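Local structure of ABM domain-containing protein (Deinococcus radiodurans, 3E8O) at residues 31-34 with 35-39; 72-76 with 77-81. The protein is of uncharacterised function but, with its dimeric ferredoxin-like fold, probably belongs to the antibiotic biosynthesis monooxygenases and may act as an oxidoreductase. All coordinates share one frame; numbering follows the deposited sequence. Where two conformers were deposited one is given.

Interaction 1 of 2, residues 31-34 with 35-39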
ATOM      1  N   GLU A  31      -6.906   6.674 -20.921  1.00 20.05           N
ATOM      2  CA  GLU A  31      -7.745   7.844 -21.102  1.00 20.86           C
ATOM      3  C   GLU A  31      -8.234   8.497 -19.825  1.00 19.99           C
ATOM      4  O   GLU A  31      -8.430   9.702 -19.767  1.00 22.15           O
ATOM      5  CB  GLU A  31      -8.983   7.481 -21.953  1.00 23.90           C
ATOM      6  CG  GLU A  31      -9.959   8.580 -22.112  1.00 32.25           C
ATOM      7  CD  GLU A  31     -11.232   8.130 -22.841  1.00 42.11           C
ATOM      8  OE1 GLU A  31     -11.424   6.893 -23.016  1.00 46.13           O
ATOM      9  OE2 GLU A  31     -12.040   9.016 -23.223  1.00 46.48           O
ATOM     10  N   HIS A  32      -8.391   7.701 -18.793  1.00 16.90           N
ATOM     11  CA  HIS A  32      -9.007   8.190 -17.531  1.00 16.88           C
ATOM     12  C   HIS A  32      -8.067   8.215 -16.332  1.00 14.53           C
ATOM     13  O   HIS A  32      -8.459   8.622 -15.234  1.00 14.29           O
ATOM     14  CB  HIS A  32     -10.210   7.326 -17.156  1.00 18.28           C
ATOM     15  CG  HIS A  32     -11.319   7.317 -18.165  1.00 23.69           C
ATOM     16  ND1 HIS A  32     -11.996   8.450 -18.516  1.00 27.80           N
ATOM     17  CD2 HIS A  32     -11.907   6.300 -18.842  1.00 26.16           C
ATOM     18  CE1 HIS A  32     -12.927   8.156 -19.407  1.00 27.97           C
ATOM     19  NE2 HIS A  32     -12.900   6.852 -19.620  1.00 28.12           N
ATOM     20  N   ALA A  33      -6.835   7.799 -16.557  1.00 13.00           N
ATOM     21  CA  ALA A  33      -5.879   7.673 -15.432  1.00 12.26           C
ATOM     22  C   ALA A  33      -5.605   8.990 -14.735  1.00 12.19           C
ATOM     23  O   ALA A  33      -5.566   9.055 -13.517  1.00 12.31           O
ATOM     24  CB  ALA A  33      -4.563   6.967 -15.881  1.00 14.41           C
ATOM     25  N   ALA A  34      -5.384  10.051 -15.507  1.00 13.48           N
ATOM     26  CA  ALA A  34      -5.115  11.363 -14.877  1.00 12.00           C
ATOM     27  C   ALA A  34      -6.280  11.816 -13.961  1.00 12.35           C
ATOM     28  O   ALA A  34      -6.091  12.327 -12.854  1.00 12.61           O
ATOM     29  CB  ALA A  34      -4.743  12.438 -15.946  1.00 12.70           C
ATOM     30  N   HIS A  35      -7.491  11.617 -14.434  1.00 12.55           N
ATOM     31  CA  HIS A  35      -8.688  11.936 -13.665  0.50 13.47           C
ATOM     32  C   HIS A  35      -8.766  11.082 -12.392  1.00 13.07           C
ATOM     33  O   HIS A  35      -9.105  11.556 -11.311  1.00 15.05           O
ATOM     34  CB  HIS A  35      -9.971  11.768 -14.515  0.50 13.53           C
ATOM     35  CG  HIS A  35     -10.054  12.718 -15.686  0.50 13.27           C
ATOM     36  ND1 HIS A  35     -10.488  12.329 -16.935  0.50 17.84           N
ATOM     37  CD2 HIS A  35      -9.689  14.017 -15.805  0.50 15.05           C
ATOM     38  CE1 HIS A  35     -10.417  13.358 -17.766  0.50 16.16           C
ATOM     39  NE2 HIS A  35      -9.948  14.395 -17.102  0.50 18.40           N
ATOM     40  N   LEU A  36      -8.381   9.816 -12.521  1.00 12.80           N
ATOM     41  CA  LEU A  36      -8.455   8.948 -11.343  1.00 12.08           C
ATOM     42  C   LEU A  36      -7.412   9.333 -10.289  1.00 11.70           C
ATOM     43  O   LEU A  36      -7.678   9.324  -9.085  1.00 12.78           O
ATOM     44  CB  LEU A  36      -8.319   7.487 -11.721  1.00 12.34           C
ATOM     45  CG  LEU A  36      -8.443   6.499 -10.551  1.00 11.64           C
ATOM     46  CD1 LEU A  36      -9.722   6.655  -9.729  1.00 12.70           C
ATOM     47  CD2 LEU A  36      -8.255   5.042 -11.041  1.00 12.24           C
ATOM     48  N   ARG A  37      -6.249   9.746 -10.757  1.00 11.40           N
ATOM     49  CA  ARG A  37      -5.207  10.149  -9.811  1.00 10.80           C
ATOM     50  C   ARG A  37      -5.678  11.348  -9.018  1.00 12.08           C
ATOM     51  O   ARG A  37      -5.492  11.437  -7.833  1.00 12.32           O
ATOM     52  CB  ARG A  37      -3.860  10.460 -10.503  1.00 11.62           C
ATOM     53  CG  ARG A  37      -3.213   9.268 -11.159  1.00 12.14           C
ATOM     54  CD  ARG A  37      -1.845   9.603 -11.740  1.00 11.80           C
ATOM     55  NE  ARG A  37      -1.324   8.525 -12.548  1.00 11.96           N
ATOM     56  CZ  ARG A  37      -1.455   8.389 -13.859  1.00 12.87           C
ATOM     57  NH1 ARG A  37      -1.970   9.347 -14.604  1.00 14.84           N
ATOM     58  NH2 ARG A  37      -1.040   7.290 -14.428  1.00 13.64           N
ATOM     59  N   GLN A  38      -6.270  12.306  -9.717  1.00 12.45           N
ATOM     60  CA  GLN A  38      -6.770  13.507  -9.070  1.00 12.52           C
ATOM     61  C   GLN A  38      -7.845  13.179  -8.042  1.00 13.44           C
ATOM     62  O   GLN A  38      -7.871  13.704  -6.937  1.00 13.82           O
ATOM     63  CB  GLN A  38      -7.292  14.542 -10.106  1.00 14.31           C
ATOM     64  CG  GLN A  38      -7.825  15.791  -9.411  1.00 21.20           C
ATOM     65  CD  GLN A  38      -8.518  16.793 -10.278  1.00 27.93           C
ATOM     66  OE1 GLN A  38      -9.342  16.458 -11.131  1.00 29.14           O
ATOM     67  NE2 GLN A  38      -8.225  18.061 -10.015  1.00 34.92           N
ATOM     68  N   LEU A  39      -8.746  12.295  -8.435  1.00 14.13           N
ATOM     69  CA  LEU A  39      -9.838  11.852  -7.534  1.00 13.68           C
ATOM     70  C   LEU A  39      -9.301  11.167  -6.291  1.00 13.38           C
ATOM     71  O   LEU A  39      -9.742  11.436  -5.176  1.00 13.62           O
ATOM     72  CB  LEU A  39     -10.778  10.922  -8.286  1.00 14.74           C
ATOM     73  CG  LEU A  39     -11.938  10.318  -7.489  1.00 14.90           C
ATOM     74  CD1 LEU A  39     -12.865  11.369  -6.887  1.00 21.07           C
ATOM     75  CD2 LEU A  39     -12.714   9.339  -8.416  1.00 18.68           C
TER
HETATM   76  O   HOH W   1      -7.879  11.363 -17.420  1.00 19.72           O
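The first turn of helix 33-47 is where Ala-33 and Arg-37 meet, one turn apart, in this ferredoxin-like fold. Three backbone hydrogen bonds open the helix: Leu-36 N to His-32 O (3.0 Å), Arg-37 N to Ala-33 O (2.9 Å) and Gln-38 N to Ala-34 O (3.1 Å). One residue earlier the pattern is taken over by a water, which donates to Glu-31 O at 2.9 Å and accepts from His-35 N at 3.0 Å, standing in for a direct bond between these two.

The Arg-37 side chain doubles back along this turn. With CG beside its own backbone N (chi1 -65°) and the chain extended to NE, it passes Ala-33 O, CG coming within 3.3 Å, and lays its guanidinium against the alanine methyl: NH1 is 3.7 Å from Ala-33 CB. Ala-33 O sits over one face of that flat group, while NE forms a salt bridge with Glu-60, on strand 53-61. On another flank, in the conformer given, His-35 ND1 lies near the edge of the His-32 ring, a placement that remains tentative; Glu-31 CG stands over one face of that ring. The salt bridge to Glu-60 probably offsets the charge of Arg-37, while its flat end packs on the small Ala-33 methyl.

Interaction 2 of 2, residues 72-76 with 77-81; sequences EHWDN and LGAMH
Asn-76 caps the helix that follows strand 67-74, and Trp-74, the last residue of that strand, packs beneath the same first turn. The cap is made by OD1, which accepts from Ala-79 N at 2.9 Å with the donor tilted 32° from the plane of the side-chain carbonyl. A chi1 of 55° sets CG between the backbone N and the carbonyl carbon, and this folds the amide back over the start of the helix; Gly-78 N also lies 3.1 Å from OD1. At the other end of the amide, ND2 donates to Asp-75 OD2 in a bent bond; with the cap bond at OD1 this is consistent with the assigned orientation of the amide. The main-chain oxygen, Asn-76 O, takes the next helical bond, from Met-80 N.

Selenomethionine Met-80 crosses Trp-74 at about a right angle. Its CG, anti to the backbone N (chi1 -174°), stands over the five-membered ring in a CH-pi contact, 3.9 Å from the centroid. SE lies more obliquely, 4.8 Å from that centroid, as a Met-aromatic contact. Ala-79 CB lies 4.1 Å from Trp-74 CE3, on the six-membered ring. The indole is probably held in its rotation by NE1, which donates almost straight to Glu-72 OE1 at 2.8 Å, with the oxygen in the ring plane. His-83 meets the indole too, and Met-80 also packs on Ile-117 of the second subunit. Altogether this is a strand-to-helix turn closed by an asparagine N-cap, with a tryptophan of the strand packed against the capped helix.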
ATOM      1  N   GLU A  72      -5.187   1.738   3.972  1.00  8.88           N
ATOM      2  CA  GLU A  72      -5.821   2.452   5.084  1.00  8.98           C
ATOM      3  C   GLU A  72      -5.614   1.730   6.396  1.00  8.49           C
ATOM      4  O   GLU A  72      -5.671   0.523   6.445  1.00  9.60           O
ATOM      5  CB  GLU A  72      -7.364   2.583   4.877  1.00  9.32           C
ATOM      6  CG  GLU A  72      -7.810   2.875   3.468  1.00 10.34           C
ATOM      7  CD  GLU A  72      -9.292   2.842   3.215  1.00  9.93           C
ATOM      8  OE1 GLU A  72     -10.072   3.158   4.146  1.00 11.03           O
ATOM      9  OE2 GLU A  72      -9.686   2.549   2.046  1.00 11.93           O
ATOM     10  N   HIS A  73      -5.421   2.515   7.451  1.00  9.27           N
ATOM     11  CA  HIS A  73      -5.405   2.001   8.823  1.00 10.00           C
ATOM     12  C   HIS A  73      -6.445   2.765   9.615  1.00  9.47           C
ATOM     13  O   HIS A  73      -6.466   3.984   9.601  1.00 11.22           O
ATOM     14  CB  HIS A  73      -4.046   2.173   9.518  1.00 10.12           C
ATOM     15  CG  HIS A  73      -2.937   1.417   8.889  1.00 11.18           C
ATOM     16  ND1 HIS A  73      -1.645   1.539   9.349  1.00 12.51           N
ATOM     17  CD2 HIS A  73      -2.898   0.564   7.834  1.00 10.52           C
ATOM     18  CE1 HIS A  73      -0.865   0.757   8.618  1.00 12.51           C
ATOM     19  NE2 HIS A  73      -1.594   0.166   7.688  1.00 12.65           N
ATOM     20  N   TRP A  74      -7.349   2.027  10.241  1.00  9.00           N
ATOM     21  CA  TRP A  74      -8.458   2.567  11.059  1.00 10.03           C
ATOM     22  C   TRP A  74      -8.315   2.105  12.480  1.00 11.04           C
ATOM     23  O   TRP A  74      -7.948   0.966  12.757  1.00 10.20           O
ATOM     24  CB  TRP A  74      -9.813   2.094  10.485  1.00 11.72           C
ATOM     25  CG  TRP A  74     -10.116   2.733   9.153  1.00 10.74           C
ATOM     26  CD1 TRP A  74      -9.845   2.214   7.917  1.00 10.86           C
ATOM     27  CD2 TRP A  74     -10.661   4.034   8.933  1.00 10.78           C
ATOM     28  NE1 TRP A  74     -10.158   3.132   6.943  1.00 10.99           N
ATOM     29  CE2 TRP A  74     -10.681   4.252   7.537  1.00 11.12           C
ATOM     30  CE3 TRP A  74     -11.123   5.048   9.781  1.00 11.23           C
ATOM     31  CZ2 TRP A  74     -11.125   5.424   6.978  1.00 13.03           C
ATOM     32  CZ3 TRP A  74     -11.569   6.214   9.207  1.00 11.48           C
ATOM     33  CH2 TRP A  74     -11.563   6.394   7.843  1.00 13.16           C
ATOM     34  N   ASP A  75      -8.694   2.966  13.409  1.00 10.92           N
ATOM     35  CA  ASP A  75      -8.535   2.641  14.827  1.00 12.31           C
ATOM     36  C   ASP A  75      -9.323   1.414  15.217  1.00 12.37           C
ATOM     37  O   ASP A  75      -8.921   0.645  16.045  1.00 14.22           O
ATOM     38  CB  ASP A  75      -8.954   3.816  15.695  1.00 15.48           C
ATOM     39  CG  ASP A  75      -8.714   3.552  17.122  1.00 23.37           C
ATOM     40  OD1 ASP A  75      -7.527   3.488  17.519  1.00 31.27           O
ATOM     41  OD2 ASP A  75      -9.721   3.321  17.824  1.00 24.95           O
ATOM     42  N   ASN A  76     -10.506   1.276  14.612  1.00 12.61           N
ATOM     43  CA  ASN A  76     -11.379   0.140  14.890  1.00 12.63           C
ATOM     44  C   ASN A  76     -12.370  -0.014  13.761  1.00 12.10           C
ATOM     45  O   ASN A  76     -12.517   0.856  12.899  1.00 12.16           O
ATOM     46  CB  ASN A  76     -12.067   0.290  16.239  1.00 13.71           C
ATOM     47  CG  ASN A  76     -12.818   1.588  16.353  1.00 15.69           C
ATOM     48  OD1 ASN A  76     -13.840   1.760  15.731  1.00 21.38           O
ATOM     49  ND2 ASN A  76     -12.262   2.549  17.083  1.00 24.42           N
ATOM     50  N   LEU A  77     -13.019  -1.168  13.749  1.00 14.32           N
ATOM     51  CA  LEU A  77     -14.004  -1.484  12.724  1.00 14.42           C
ATOM     52  C   LEU A  77     -15.148  -0.508  12.662  1.00 14.75           C
ATOM     53  O   LEU A  77     -15.611  -0.149  11.589  1.00 14.39           O
ATOM     54  CB  LEU A  77     -14.576  -2.887  12.874  1.00 16.61           C
ATOM     55  CG  LEU A  77     -13.746  -4.015  12.328  1.00 20.83           C
ATOM     56  CD1 LEU A  77     -14.335  -5.383  12.782  1.00 24.51           C
ATOM     57  CD2 LEU A  77     -13.663  -3.956  10.809  1.00 20.81           C
ATOM     58  N   GLY A  78     -15.557  -0.020  13.826  1.00 15.28           N
ATOM     59  CA  GLY A  78     -16.671   0.913  13.881  1.00 14.52           C
ATOM     60  C   GLY A  78     -16.355   2.217  13.143  1.00 14.56           C
ATOM     61  O   GLY A  78     -17.189   2.751  12.391  1.00 14.75           O
ATOM     62  N   ALA A  79     -15.130   2.716  13.316  1.00 13.79           N
ATOM     63  CA  ALA A  79     -14.704   3.941  12.641  1.00 13.49           C
ATOM     64  C   ALA A  79     -14.670   3.730  11.139  1.00 11.91           C
ATOM     65  O   ALA A  79     -15.010   4.634  10.353  1.00 13.07           O
ATOM     66  CB  ALA A  79     -13.374   4.448  13.161  1.00 14.18           C
HETATM   67  N   MSE A  80     -14.202   2.568  10.720  1.00 12.46           N
HETATM   68  CA  MSE A  80     -14.162   2.273   9.291  1.00 11.93           C
HETATM   69  C   MSE A  80     -15.556   2.233   8.703  1.00 12.02           C
HETATM   70  O   MSE A  80     -15.787   2.791   7.659  1.00 12.54           O
HETATM   71  CB  MSE A  80     -13.425   0.975   9.051  1.00 12.12           C
HETATM   72  CG  MSE A  80     -13.237   0.701   7.589  1.00 19.12           C
HETATM   73 SE   MSE A  80     -12.377  -0.983   7.253  0.75 27.60          SE
HETATM   74  CE  MSE A  80     -13.774  -1.949   7.806  1.00 21.59           C
ATOM     75  N   HIS A  81     -16.479   1.605   9.409  1.00 12.85           N
ATOM     76  CA  HIS A  81     -17.863   1.500   8.966  1.00 13.96           C
ATOM     77  C   HIS A  81     -18.514   2.870   8.834  1.00 14.29           C
ATOM     78  O   HIS A  81     -19.234   3.162   7.869  1.00 14.72           O
ATOM     79  CB  HIS A  81     -18.666   0.550   9.843  1.00 14.40           C
ATOM     80  CG  HIS A  81     -18.415  -0.873   9.477  1.00 21.21           C
ATOM     81  ND1 HIS A  81     -18.114  -1.856  10.391  1.00 28.14           N
ATOM     82  CD2 HIS A  81     -18.318  -1.451   8.251  1.00 26.12           C
ATOM     83  CE1 HIS A  81     -17.934  -3.003   9.751  1.00 25.88           C
ATOM     84  NE2 HIS A  81     -18.028  -2.782   8.452  1.00 29.82           N
TER

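In the fold
Both interactions belong to one ferredoxin-like chain, in which helices 33-47, 77-84 and 87-98 accompany an antiparallel sheet of strand order 2-3-1-4. Interaction 1 comes first along the sequence, at the start of the helix after strand 20-27; interaction 2 follows where strand 67-74 passes into helix 77-84. Their centres lie 26 Å apart on opposite sides of the chain's centre, with nearest atoms about 11 Å apart. Strand 67-74 links them: Phe-68 near its start touches Leu-36 and Arg-37, while its last residues, with the start of helix 77-84, make interaction 2. Each also reaches the second subunit, consistent with the dimeric alpha-beta barrel assembly of this family.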